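Local structure of HAD-superfamily hydrolase, subfamily IA, variant 1 (Ehrlichia chaffeensis, 3KZX) at residues 30-35 with 135-140; 47-52 with 61-66; 52-57 with 86-91. The protein probably catalyses the hydrolysis of 2-phosphoglycolate to glycolate and phosphate, as a member of the HAD-like hydrolase superfamily. All blocks are in the same frame, centred on the assembly; numbering follows the deposited sequence.

Contact 1 (30-35 with 135-140); sequences FDWYNT and SEIHHK. With SO4 (sulfate ion), chain B.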
loop_
_atom_site.group_PDB
_atom_site.type_symbol
_atom_site.label_atom_id
_atom_site.label_comp_id
_atom_site.label_asym_id
_atom_site.label_seq_id
_atom_site.Cartn_x
_atom_site.Cartn_y
_atom_site.Cartn_z
ATOM N N PHE A 30 -4.862 2.200 5.457
ATOM C CA PHE A 30 -3.575 1.965 4.811
ATOM C C PHE A 30 -3.751 1.413 3.425
ATOM O O PHE A 30 -4.612 0.584 3.210
ATOM C CB PHE A 30 -2.751 0.929 5.581
ATOM C CG PHE A 30 -2.280 1.383 6.936
ATOM C CD1 PHE A 30 -1.035 2.006 7.080
ATOM C CD2 PHE A 30 -3.055 1.195 8.072
ATOM C CE1 PHE A 30 -0.584 2.418 8.303
ATOM C CE2 PHE A 30 -2.591 1.628 9.324
ATOM C CZ PHE A 30 -1.365 2.220 9.431
ATOM N N ASP A 31 -2.901 1.820 2.498
ATOM C CA ASP A 31 -2.756 1.064 1.276
ATOM C C ASP A 31 -1.793 -0.081 1.553
ATOM O O ASP A 31 -1.070 -0.065 2.568
ATOM C CB ASP A 31 -2.200 1.979 0.190
ATOM C CG ASP A 31 -2.442 1.438 -1.237
ATOM O OD1 ASP A 31 -2.970 0.321 -1.410
ATOM O OD2 ASP A 31 -2.120 2.180 -2.180
ATOM N N TRP A 32 -1.787 -1.078 0.664
ATOM C CA TRP A 32 -0.999 -2.272 0.837
ATOM C C TRP A 32 0.344 -2.132 0.070
ATOM O O TRP A 32 1.385 -1.808 0.653
ATOM C CB TRP A 32 -1.852 -3.492 0.407
ATOM C CG TRP A 32 -1.244 -4.803 0.598
ATOM C CD1 TRP A 32 -0.850 -5.670 -0.384
ATOM C CD2 TRP A 32 -0.895 -5.428 1.843
ATOM N NE1 TRP A 32 -0.300 -6.795 0.173
ATOM C CE2 TRP A 32 -0.320 -6.673 1.538
ATOM C CE3 TRP A 32 -1.018 -5.052 3.185
ATOM C CZ2 TRP A 32 0.126 -7.557 2.524
ATOM C CZ3 TRP A 32 -0.566 -5.932 4.166
ATOM C CH2 TRP A 32 -0.000 -7.169 3.823
ATOM N N TYR A 33 0.313 -2.291 -1.242
ATOM C CA TYR A 33 1.543 -2.274 -2.016
ATOM C C TYR A 33 2.179 -0.873 -2.000
ATOM O O TYR A 33 1.513 0.098 -2.267
ATOM C CB TYR A 33 1.288 -2.676 -3.467
ATOM C CG TYR A 33 1.062 -4.160 -3.724
ATOM C CD1 TYR A 33 1.777 -5.144 -3.026
ATOM C CD2 TYR A 33 0.191 -4.564 -4.693
ATOM C CE1 TYR A 33 1.558 -6.479 -3.277
ATOM C CE2 TYR A 33 -0.018 -5.914 -4.981
ATOM C CZ TYR A 33 0.650 -6.863 -4.267
ATOM O OH TYR A 33 0.441 -8.193 -4.591
ATOM N N ASN A 34 3.480 -0.806 -1.688
ATOM C CA ASN A 34 4.252 0.449 -1.667
ATOM C C ASN A 34 3.900 1.431 -0.536
ATOM O O ASN A 34 4.421 2.541 -0.476
ATOM C CB ASN A 34 4.251 1.083 -3.053
ATOM C CG ASN A 34 4.675 0.079 -4.118
ATOM O OD1 ASN A 34 5.795 -0.439 -4.081
ATOM N ND2 ASN A 34 3.771 -0.253 -5.028
ATOM N N THR A 35 3.057 0.974 0.387
ATOM C CA THR A 35 2.787 1.659 1.647
ATOM C C THR A 35 3.162 0.666 2.745
ATOM O O THR A 35 4.325 0.639 3.199
ATOM C CB THR A 35 1.313 2.179 1.688
ATOM O OG1 THR A 35 1.127 3.076 0.571
ATOM C CG2 THR A 35 1.016 2.930 3.023
ATOM N N SER A 135 -5.835 -12.902 1.433
ATOM C CA SER A 135 -4.981 -14.062 1.634
ATOM C C SER A 135 -3.561 -13.641 2.000
ATOM O O SER A 135 -2.965 -14.228 2.903
ATOM C CB SER A 135 -4.977 -14.975 0.408
ATOM O OG SER A 135 -3.982 -15.971 0.565
ATOM N N GLU A 136 -3.024 -12.618 1.325
ATOM C CA GLU A 136 -1.672 -12.147 1.632
ATOM C C GLU A 136 -1.591 -11.564 3.007
ATOM O O GLU A 136 -0.581 -11.729 3.670
ATOM C CB GLU A 136 -1.184 -11.053 0.677
ATOM C CG GLU A 136 -0.843 -11.529 -0.686
ATOM C CD GLU A 136 0.143 -12.679 -0.685
ATOM O OE1 GLU A 136 0.920 -12.831 0.289
ATOM O OE2 GLU A 136 0.130 -13.409 -1.683
ATOM N N ILE A 137 -2.642 -10.843 3.416
ATOM C CA ILE A 137 -2.664 -10.208 4.730
ATOM C C ILE A 137 -2.704 -11.288 5.820
ATOM O O ILE A 137 -1.981 -11.191 6.835
ATOM C CB ILE A 137 -3.856 -9.236 4.854
ATOM C CG1 ILE A 137 -3.579 -7.971 4.022
ATOM C CG2 ILE A 137 -4.125 -8.843 6.326
ATOM C CD1 ILE A 137 -4.810 -7.130 3.647
ATOM N N HIS A 138 -3.500 -12.328 5.584
ATOM C CA HIS A 138 -3.595 -13.449 6.521
ATOM C C HIS A 138 -2.315 -14.287 6.526
ATOM O O HIS A 138 -1.908 -14.759 7.591
ATOM C CB HIS A 138 -4.801 -14.345 6.243
ATOM C CG HIS A 138 -5.149 -15.272 7.376
ATOM N ND1 HIS A 138 -5.475 -14.824 8.640
ATOM C CD2 HIS A 138 -5.306 -16.616 7.405
ATOM C CE1 HIS A 138 -5.766 -15.859 9.413
ATOM N NE2 HIS A 138 -5.679 -16.958 8.685
ATOM N N HIS A 139 -1.681 -14.458 5.364
ATOM C CA HIS A 139 -0.375 -15.146 5.308
ATOM C C HIS A 139 0.666 -14.454 6.201
ATOM O O HIS A 139 1.517 -15.121 6.804
ATOM C CB HIS A 139 0.153 -15.247 3.864
ATOM N N LYS A 140 0.595 -13.131 6.321
ATOM C CA LYS A 140 1.514 -12.401 7.207
ATOM C C LYS A 140 1.013 -12.250 8.643
ATOM O O LYS A 140 1.619 -11.509 9.420
ATOM C CB LYS A 140 1.874 -11.026 6.618
ATOM C CG LYS A 140 2.560 -11.127 5.252
ATOM C CD LYS A 140 3.468 -9.921 4.928
ATOM C CE LYS A 140 4.943 -10.108 5.369
ATOM N NZ LYS A 140 5.666 -11.304 4.852
HETATM S S SO4 B . -4.142 -13.012 12.066
HETATM O O1 SO4 B . -5.366 -13.764 12.307
HETATM O O2 SO4 B . -3.900 -13.059 10.610
HETATM O O3 SO4 B . -4.301 -11.663 12.551
HETATM O O4 SO4 B . -3.014 -13.594 12.825
#
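Ile137 lies over one face of the Trp32 indole, with CG1 pressed against the six-membered ring. Ile137 CG1 stands 3.7 Å from the centroid of the six-membered ring of Trp32, 17° off its normal, a CH-pi contact; Trp32 CZ3 is the ring atom nearest Ile137 CG1, at 3.6 Å. Obliquely to the same ring comes CB of Glu136, 4.2 Å from Trp32 CZ2. The indole in turn meets a second ring: Trp32 CD1 sits 3.7 Å above the plane of the Tyr33 ring, near its rim. Trp32 reaches this place because CG lies opposite the backbone N (chi1 -176°), which carries the ring across to helix 130-139. A broad indole suits the gap between two backbones whose nearest CA atoms, those of Trp32 and Ile137, are 9.0 Å apart, and the CG1 arm of Ile137 lays its C-H groups on the pi face, an apolar match for the indole. Both side chains also touch Ile124 of strand 121-126.

Segment 30-35 runs from the end of strand 27-30 into helix 32-36, the place where HAD hydrolases carry their motif I. On the exposed side of the helix, His138 ND1 makes a weak bond of 3.1 Å to O2 of a sulfate probably left from crystallisation, which Thr143 and His144 also bind. With no hydrogen bond between the segments, the contact rests on dispersion and CH-pi attraction, while the Glu136 carboxylate turns away to be held by Asp100 N and Arg132.

Contact 2 (47-52 with 61-66); sequences TFYQVL and DLDSIP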
loop_
_atom_site.group_PDB
_atom_site.type_symbol
_atom_site.label_atom_id
_atom_site.label_comp_id
_atom_site.label_asym_id
_atom_site.label_seq_id
_atom_site.Cartn_x
_atom_site.Cartn_y
_atom_site.Cartn_z
ATOM N N THR A 47 7.331 -12.385 -12.513
ATOM C CA THR A 47 6.547 -11.175 -12.693
ATOM C C THR A 47 7.309 -10.105 -13.438
ATOM O O THR A 47 6.763 -9.493 -14.347
ATOM C CB THR A 47 6.066 -10.592 -11.364
ATOM O OG1 THR A 47 5.340 -11.598 -10.658
ATOM C CG2 THR A 47 5.135 -9.404 -11.637
ATOM N N PHE A 48 8.576 -9.886 -13.085
ATOM C CA PHE A 48 9.327 -8.844 -13.788
ATOM C C PHE A 48 9.729 -9.248 -15.216
ATOM O O PHE A 48 9.822 -8.390 -16.077
ATOM C CB PHE A 48 10.492 -8.291 -12.966
ATOM C CG PHE A 48 10.498 -6.794 -12.894
ATOM C CD1 PHE A 48 10.965 -6.042 -13.948
ATOM C CD2 PHE A 48 10.023 -6.140 -11.776
ATOM C CE1 PHE A 48 10.946 -4.671 -13.896
ATOM C CE2 PHE A 48 9.997 -4.770 -11.719
ATOM C CZ PHE A 48 10.448 -4.035 -12.786
ATOM N N TYR A 49 9.933 -10.543 -15.458
ATOM C CA TYR A 49 10.125 -11.036 -16.823
ATOM C C TYR A 49 8.935 -10.652 -17.703
ATOM O O TYR A 49 9.128 -10.160 -18.811
ATOM C CB TYR A 49 10.333 -12.556 -16.862
ATOM C CG TYR A 49 11.723 -13.021 -16.451
ATOM C CD1 TYR A 49 12.859 -12.436 -16.974
ATOM C CD2 TYR A 49 11.886 -14.071 -15.556
ATOM C CE1 TYR A 49 14.128 -12.881 -16.609
ATOM C CE2 TYR A 49 13.146 -14.522 -15.177
ATOM C CZ TYR A 49 14.270 -13.918 -15.701
ATOM O OH TYR A 49 15.533 -14.374 -15.338
ATOM N N GLN A 50 7.719 -10.856 -17.201
ATOM C CA GLN A 50 6.494 -10.480 -17.948
ATOM C C GLN A 50 6.472 -8.985 -18.240
ATOM O O GLN A 50 6.140 -8.575 -19.336
ATOM C CB GLN A 50 5.229 -10.848 -17.166
ATOM C CG GLN A 50 4.933 -12.351 -17.113
ATOM C CD GLN A 50 3.979 -12.744 -15.974
ATOM O OE1 GLN A 50 3.662 -11.937 -15.084
ATOM N NE2 GLN A 50 3.520 -13.998 -16.001
ATOM N N VAL A 51 6.855 -8.165 -17.260
ATOM C CA VAL A 51 6.914 -6.727 -17.475
ATOM C C VAL A 51 7.919 -6.353 -18.562
ATOM O O VAL A 51 7.605 -5.583 -19.471
ATOM C CB VAL A 51 7.236 -5.982 -16.147
ATOM C CG1 VAL A 51 7.477 -4.510 -16.389
ATOM C CG2 VAL A 51 6.095 -6.191 -15.119
ATOM N N LEU A 52 9.112 -6.940 -18.488
ATOM C CA LEU A 52 10.175 -6.650 -19.442
ATOM C C LEU A 52 9.771 -7.140 -20.813
ATOM O O LEU A 52 9.969 -6.434 -21.802
ATOM C CB LEU A 52 11.510 -7.287 -19.021
ATOM C CG LEU A 52 12.155 -6.650 -17.785
ATOM C CD1 LEU A 52 13.243 -7.541 -17.219
ATOM C CD2 LEU A 52 12.687 -5.237 -18.106
ATOM N N ASP A 61 18.509 -11.867 -18.528
ATOM C CA ASP A 61 18.653 -12.965 -17.590
ATOM C C ASP A 61 18.873 -12.360 -16.214
ATOM O O ASP A 61 19.902 -11.735 -15.964
ATOM C CB ASP A 61 19.830 -13.859 -17.993
ATOM C CG ASP A 61 19.958 -15.114 -17.133
ATOM O OD1 ASP A 61 20.832 -15.952 -17.447
ATOM O OD2 ASP A 61 19.211 -15.284 -16.169
ATOM N N LEU A 62 17.890 -12.544 -15.349
ATOM C CA LEU A 62 17.936 -12.095 -13.965
ATOM C C LEU A 62 18.193 -13.277 -13.042
ATOM O O LEU A 62 18.264 -13.101 -11.829
ATOM C CB LEU A 62 16.579 -11.469 -13.569
ATOM C CG LEU A 62 16.120 -10.267 -14.385
ATOM C CD1 LEU A 62 14.744 -9.828 -13.933
ATOM C CD2 LEU A 62 17.148 -9.127 -14.296
ATOM N N ASP A 63 18.275 -14.484 -13.595
ATOM C CA ASP A 63 18.282 -15.690 -12.761
ATOM C C ASP A 63 19.543 -15.789 -11.904
ATOM O O ASP A 63 19.491 -16.341 -10.818
ATOM C CB ASP A 63 18.159 -16.963 -13.593
ATOM C CG ASP A 63 16.753 -17.197 -14.130
ATOM O OD1 ASP A 63 15.801 -16.575 -13.659
ATOM O OD2 ASP A 63 16.622 -18.038 -15.029
ATOM N N SER A 64 20.669 -15.260 -12.375
ATOM C CA SER A 64 21.924 -15.306 -11.625
ATOM C C SER A 64 22.142 -14.048 -10.767
ATOM O O SER A 64 23.102 -13.948 -10.035
ATOM C CB SER A 64 23.101 -15.535 -12.580
ATOM O OG SER A 64 23.176 -14.543 -13.604
ATOM N N ILE A 65 21.230 -13.094 -10.834
ATOM C CA ILE A 65 21.415 -11.884 -10.070
ATOM C C ILE A 65 20.820 -12.055 -8.671
ATOM O O ILE A 65 19.631 -12.371 -8.525
ATOM C CB ILE A 65 20.835 -10.673 -10.785
ATOM C CG1 ILE A 65 21.530 -10.517 -12.155
ATOM C CG2 ILE A 65 21.081 -9.414 -9.984
ATOM C CD1 ILE A 65 21.050 -9.347 -12.918
ATOM N N PRO A 66 21.642 -11.848 -7.643
ATOM C CA PRO A 66 21.090 -11.920 -6.300
ATOM C C PRO A 66 19.859 -11.045 -6.135
ATOM O O PRO A 66 19.800 -9.911 -6.637
ATOM C CB PRO A 66 22.243 -11.428 -5.417
ATOM C CG PRO A 66 23.468 -11.728 -6.195
ATOM C CD PRO A 66 23.067 -11.485 -7.630
#
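Tyr49 reaches from helix 45-54 to the loop 61-66, and its hydroxyl makes the only hydrogen bonds across the contact. It donates to Asp63 OD1, with OH and OD1 2.8 Å apart, and accepts from the backbone, Leu62 N lying 3.0 Å from Tyr49 OH with an N-H...O angle of 150°. Phenol suits this place because one oxygen can do both jobs at the end of a long, stiff ring. Asp63 OD1 lies at the ring's edge, in its plane, whereas the carboxylate is turned almost square to the ring (87°), and the hydroxyl meets OD1 from above the carboxylate plane. Two bonds of different kinds thus fix where the phenol oxygen sits.

The packing is tightest at this hydroxyl, where Leu62 CB also comes to 3.6 Å from Tyr49 OH. Leu62 runs past the ring in the opposite direction, an ordinary apolar contact with its CG 4.0 Å from Tyr49 CE1. Looser still is the meeting of two buried leucines, the CD1 atoms of Leu52 and Leu62 being 4.3 Å apart. Asp61 and Asp63 form the solvent side, as suits charged residues. Asp61 takes no bond from the phenol but shapes the loop: its OD2 accepts from Asp63 N at 2.9 Å, an Asx turn that leads into the type I beta turn from Leu62 to Ile65.

Arg45, on the same helix as Tyr49, bonds the carbonyls of Leu62 and Ile65. The contact belongs to the helical cap of the HAD fold, well away from the parallel sheet. On the same helix, Phe48 packs on Leu74 and Ala85, and Leu52 on Leu78, which ties the contact to helices 70-78 and 82-95.

Contact 3 (52-57 with 86-91); sequences LDQMGY and TILYEN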
loop_
_atom_site.group_PDB
_atom_site.type_symbol
_atom_site.label_atom_id
_atom_site.label_comp_id
_atom_site.label_asym_id
_atom_site.label_seq_id
_atom_site.Cartn_x
_atom_site.Cartn_y
_atom_site.Cartn_z
ATOM N N LEU A 52 9.112 -6.940 -18.488
ATOM C CA LEU A 52 10.175 -6.650 -19.442
ATOM C C LEU A 52 9.771 -7.140 -20.813
ATOM O O LEU A 52 9.969 -6.434 -21.802
ATOM C CB LEU A 52 11.510 -7.287 -19.021
ATOM C CG LEU A 52 12.155 -6.650 -17.785
ATOM C CD1 LEU A 52 13.243 -7.541 -17.219
ATOM C CD2 LEU A 52 12.687 -5.237 -18.106
ATOM N N ASP A 53 9.191 -8.339 -20.842
ATOM C CA ASP A 53 8.516 -8.883 -22.051
ATOM C C ASP A 53 7.525 -7.901 -22.704
ATOM O O ASP A 53 7.672 -7.578 -23.902
ATOM C CB ASP A 53 7.758 -10.168 -21.708
ATOM C CG ASP A 53 8.440 -11.388 -22.217
ATOM O OD1 ASP A 53 7.955 -11.932 -23.258
ATOM O OD2 ASP A 53 9.477 -11.770 -21.613
ATOM N N GLN A 54 6.526 -7.460 -21.930
ATOM C CA GLN A 54 5.530 -6.452 -22.375
ATOM C C GLN A 54 6.245 -5.219 -22.928
ATOM O O GLN A 54 5.819 -4.637 -23.936
ATOM C CB GLN A 54 4.604 -5.975 -21.246
ATOM C CG GLN A 54 3.703 -7.007 -20.535
ATOM C CD GLN A 54 3.156 -6.487 -19.187
ATOM O OE1 GLN A 54 3.330 -7.110 -18.125
ATOM N NE2 GLN A 54 2.501 -5.323 -19.230
ATOM N N MET A 55 7.348 -4.843 -22.286
ATOM C CA MET A 55 8.098 -3.643 -22.646
ATOM C C MET A 55 9.020 -3.885 -23.840
ATOM O O MET A 55 9.737 -2.979 -24.261
ATOM C CB MET A 55 8.903 -3.131 -21.438
ATOM C CG MET A 55 8.035 -2.681 -20.262
ATOM S SD MET A 55 8.859 -1.950 -18.811
ATOM C CE MET A 55 9.434 -0.351 -19.422
ATOM N N GLY A 56 9.009 -5.112 -24.367
ATOM C CA GLY A 56 9.764 -5.456 -25.582
ATOM C C GLY A 56 11.135 -6.031 -25.313
ATOM O O GLY A 56 11.762 -6.541 -26.224
ATOM N N TYR A 57 11.630 -5.964 -24.075
ATOM C CA TYR A 57 12.988 -6.417 -23.830
ATOM C C TYR A 57 13.102 -7.927 -24.091
ATOM O O TYR A 57 12.172 -8.703 -23.854
ATOM C CB TYR A 57 13.472 -6.084 -22.419
ATOM C CG TYR A 57 13.672 -4.601 -22.122
ATOM C CD1 TYR A 57 14.941 -4.013 -22.159
ATOM C CD2 TYR A 57 12.596 -3.793 -21.796
ATOM C CE1 TYR A 57 15.111 -2.658 -21.869
ATOM C CE2 TYR A 57 12.755 -2.453 -21.507
ATOM C CZ TYR A 57 14.003 -1.889 -21.543
ATOM O OH TYR A 57 14.117 -0.548 -21.246
ATOM N N THR A 86 7.756 0.355 -13.189
ATOM C CA THR A 86 7.129 0.233 -11.852
ATOM C C THR A 86 5.582 0.276 -11.910
ATOM O O THR A 86 4.902 -0.379 -11.127
ATOM C CB THR A 86 7.647 1.290 -10.883
ATOM O OG1 THR A 86 7.220 2.586 -11.315
ATOM C CG2 THR A 86 9.150 1.238 -10.840
ATOM N N ILE A 87 5.050 1.041 -12.847
ATOM C CA ILE A 87 3.626 1.061 -13.122
ATOM C C ILE A 87 3.098 -0.304 -13.588
ATOM O O ILE A 87 2.094 -0.787 -13.076
ATOM C CB ILE A 87 3.263 2.147 -14.173
ATOM C CG1 ILE A 87 3.461 3.561 -13.587
ATOM C CG2 ILE A 87 1.795 1.971 -14.643
ATOM C CD1 ILE A 87 3.688 4.634 -14.577
ATOM N N LEU A 88 3.729 -0.880 -14.598
ATOM C CA LEU A 88 3.349 -2.200 -15.097
ATOM C C LEU A 88 3.456 -3.239 -14.010
ATOM O O LEU A 88 2.562 -4.090 -13.869
ATOM C CB LEU A 88 4.219 -2.626 -16.304
ATOM C CG LEU A 88 3.670 -2.227 -17.661
ATOM C CD1 LEU A 88 3.273 -0.745 -17.715
ATOM C CD2 LEU A 88 4.638 -2.598 -18.803
ATOM N N TYR A 89 4.523 -3.126 -13.205
ATOM C CA TYR A 89 4.807 -4.060 -12.150
ATOM C C TYR A 89 3.703 -4.038 -11.084
ATOM O O TYR A 89 3.203 -5.102 -10.719
ATOM C CB TYR A 89 6.176 -3.745 -11.527
ATOM C CG TYR A 89 6.612 -4.615 -10.382
ATOM C CD1 TYR A 89 6.783 -5.981 -10.536
ATOM C CD2 TYR A 89 6.914 -4.067 -9.161
ATOM C CE1 TYR A 89 7.232 -6.780 -9.488
ATOM C CE2 TYR A 89 7.364 -4.854 -8.116
ATOM C CZ TYR A 89 7.508 -6.215 -8.282
ATOM O OH TYR A 89 7.954 -6.985 -7.245
ATOM N N GLU A 90 3.365 -2.861 -10.553
ATOM C CA GLU A 90 2.253 -2.776 -9.593
ATOM C C GLU A 90 0.937 -3.265 -10.186
ATOM O O GLU A 90 0.141 -3.920 -9.487
ATOM C CB GLU A 90 2.011 -1.345 -9.107
ATOM C CG GLU A 90 1.118 -1.286 -7.845
ATOM C CD GLU A 90 1.273 0.021 -7.050
ATOM O OE1 GLU A 90 1.841 0.977 -7.603
ATOM O OE2 GLU A 90 0.822 0.074 -5.882
ATOM N N ASN A 91 0.666 -2.884 -11.434
ATOM C CA ASN A 91 -0.552 -3.349 -12.132
ATOM C C ASN A 91 -0.651 -4.884 -12.145
ATOM O O ASN A 91 -1.718 -5.445 -11.890
ATOM C CB ASN A 91 -0.631 -2.814 -13.561
ATOM C CG ASN A 91 -0.981 -1.321 -13.644
ATOM O OD1 ASN A 91 -0.916 -0.738 -14.731
ATOM N ND2 ASN A 91 -1.325 -0.700 -12.527
HETATM O O HOH W 1 1.278 -4.993 -16.072
#
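Leu88 pushes its CD2 methyl between two side chains from the end of helix 45-54. Met55 CG meets it at 3.7 Å, and Gln54 NE2 comes to 3.5 Å from Leu88 CD2. A first torsion of -90° with a bent second one, an uncommon conformation for leucine, puts CD2 there. Gln54, an exposed residue, is extended beyond CG and runs past Leu88 in the opposite direction; this brings its amide end alongside the leucine, NE2 lying against CD2 and CG, with CB only at the margin. Met55, straight as far as its sulfur, bends only at the last torsion (chi3 70°); this flexible, unbranched chain also packs on Glu84 and Ala85.

The helix ends here in a Schellman motif: Tyr57 N bonds Leu52 O at 2.9 Å and Gly56 N bonds Asp53 O at 2.8 Å. Gly56 takes a positive phi, where a CB would be pressed against the carbonyl oxygen of Met55, so glycine fits this turn. That carbonyl accepts from Arg81, just ahead of helix 82-95. Such helix-to-helix packing belongs to the cap of the HAD fold. A water beside the Gln54 amide donates to Leu88 O at 2.7 Å and accepts a weak bond from Gln54 NE2.

Overall arrangement
From the N terminus, the chain leaves strand 27-30 through 30-35, crosses to the cap helices, and returns to the parallel sheet before 135-140 closes the long loop of contact 1. Contacts 2 and 3 are both nested within that loop. Contact 2 closes a short one, bringing 61-66 back to helix 45-54; contact 3 joins the end of that helix to helix 82-95. Their segments alternate along the chain, so the two cross, and they share Leu52. Phe48 and Val51 packing on Tyr89 and Leu88 bind them together within the cap. Between core and cap, Asn34 of contact 1 makes a weak bond to Glu90 of contact 3.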